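Local coordinates for protein arylesterase (Sulfolobus solfataricus, PDB 5L2P) that hydrolyses a broad range of aromatic esters and organophosphates, paraoxon and phenyl acetate among them, as a serine esterase of the GDXG lipolytic family, at residues 75-80 / 143-148. Numbering follows the deposited sequence.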
# COMPACT_ATOMS: atom_id res chain seq x y z
N ASN A 75 36.24 15.72 -13.51
CA ASN A 75 36.45 15.04 -14.78
C ASN A 75 35.50 13.85 -14.99
O ASN A 75 35.82 12.94 -15.71
CB ASN A 75 37.92 14.63 -14.94
CG ASN A 75 38.44 13.78 -13.77
OD1 ASN A 75 37.72 13.52 -12.82
ND2 ASN A 75 39.70 13.35 -13.83
N GLY A 76 34.32 13.92 -14.40
CA GLY A 76 33.29 12.94 -14.64
C GLY A 76 32.50 13.14 -15.90
O GLY A 76 32.56 14.19 -16.51
N LEU A 77 31.78 12.09 -16.29
CA LEU A 77 30.97 12.10 -17.49
C LEU A 77 29.65 11.41 -17.25
O LEU A 77 29.61 10.34 -16.67
CB LEU A 77 31.71 11.40 -18.63
CG LEU A 77 30.91 11.13 -19.91
CD1 LEU A 77 30.63 12.42 -20.63
CD2 LEU A 77 31.59 10.10 -20.81
N VAL A 78 28.56 12.03 -17.71
CA VAL A 78 27.23 11.47 -17.59
C VAL A 78 26.63 11.25 -18.97
O VAL A 78 26.45 12.20 -19.71
CB VAL A 78 26.32 12.39 -16.79
CG1 VAL A 78 24.89 11.84 -16.73
CG2 VAL A 78 26.89 12.60 -15.37
N MET A 79 26.35 9.99 -19.30
CA MET A 79 25.67 9.65 -20.54
C MET A 79 24.17 9.75 -20.29
O MET A 79 23.65 9.11 -19.37
CB MET A 79 25.98 8.24 -20.98
CG MET A 79 27.44 7.96 -21.21
SD MET A 79 28.14 8.90 -22.56
CE MET A 79 27.12 8.43 -23.93
N HIS A 80 23.49 10.52 -21.14
CA HIS A 80 22.08 10.78 -20.95
C HIS A 80 21.28 10.17 -22.10
O HIS A 80 21.47 10.53 -23.25
CB HIS A 80 21.85 12.28 -20.86
CG HIS A 80 20.40 12.67 -20.68
ND1 HIS A 80 19.94 13.95 -20.91
CD2 HIS A 80 19.32 11.94 -20.31
CE1 HIS A 80 18.64 14.00 -20.68
NE2 HIS A 80 18.24 12.80 -20.31
N LEU A 143 37.86 14.27 -24.55
CA LEU A 143 36.78 14.91 -23.81
C LEU A 143 37.24 15.50 -22.46
O LEU A 143 36.51 16.21 -21.81
CB LEU A 143 35.64 13.91 -23.62
CG LEU A 143 35.05 13.31 -24.92
CD1 LEU A 143 34.18 12.07 -24.68
CD2 LEU A 143 34.21 14.33 -25.68
N GLY A 144 38.45 15.19 -22.05
CA GLY A 144 38.95 15.59 -20.74
C GLY A 144 38.25 14.90 -19.56
O GLY A 144 37.99 15.53 -18.53
N ILE A 145 37.93 13.63 -19.72
CA ILE A 145 37.24 12.90 -18.67
C ILE A 145 38.02 11.67 -18.24
O ILE A 145 38.80 11.10 -19.02
CB ILE A 145 35.81 12.51 -19.08
CG1 ILE A 145 35.80 11.66 -20.35
CG2 ILE A 145 34.97 13.75 -19.37
CD1 ILE A 145 34.91 10.45 -20.25
N ASP A 146 37.78 11.27 -17.00
CA ASP A 146 38.34 10.05 -16.43
C ASP A 146 37.53 8.85 -16.92
O ASP A 146 36.32 8.84 -16.85
CB ASP A 146 38.33 10.16 -14.90
CG ASP A 146 38.97 8.92 -14.18
OD1 ASP A 146 39.31 7.91 -14.84
OD2 ASP A 146 39.14 8.97 -12.94
N LYS A 147 38.21 7.83 -17.44
CA LYS A 147 37.56 6.60 -17.86
C LYS A 147 36.84 5.86 -16.73
O LYS A 147 35.86 5.17 -17.00
CB LYS A 147 38.57 5.65 -18.50
CG LYS A 147 39.02 6.04 -19.90
CD LYS A 147 40.06 5.05 -20.41
CE LYS A 147 40.61 5.45 -21.76
NZ LYS A 147 41.77 4.59 -22.15
N ASP A 148 37.28 6.00 -15.48
CA ASP A 148 36.57 5.31 -14.38
C ASP A 148 35.52 6.20 -13.69
O ASP A 148 35.02 5.84 -12.60
CB ASP A 148 37.55 4.66 -13.37
CG ASP A 148 38.44 5.67 -12.67
OD1 ASP A 148 37.90 6.51 -11.90
OD2 ASP A 148 39.68 5.62 -12.86
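L77 and I145 meet on the buried side of this contact, CD2 of the leucine lying 3.4 Å from CD1 of the isoleucine while the two side chains run at a slant to one another. The backbone directs CB of L77 toward I145 CD1, and the extended first torsion (chi1 171°, with chi2 70°) carries CD2 onto the same methyl; A136 of helix 124-138, I110 and I150 also touch the leucine. Beside this apolar patch the backbones are joined by one hydrogen bond, D146 N to N75 O (2.9 Å), and I145 CA adds a CA-H...O contact to the same oxygen. In the alpha/beta-hydrolase fold, the bond links the residues just ahead of central strand 77-81 with the loop that enters neighbouring parallel strand 150-155, just after a Schellman motif with G144 at C-prime ends helix 140-143. Toward solvent the fit is looser: the N75 amide passes at a slant beside D146, ND2 3.6 Å from CB, its plane turned 57° from the carboxylate. Replacing N75 by an alanine would probably open a gap beside D146 CB where the amide now lies. The D146 carboxylate instead closes an Asx turn, OD1 accepting from D148 N.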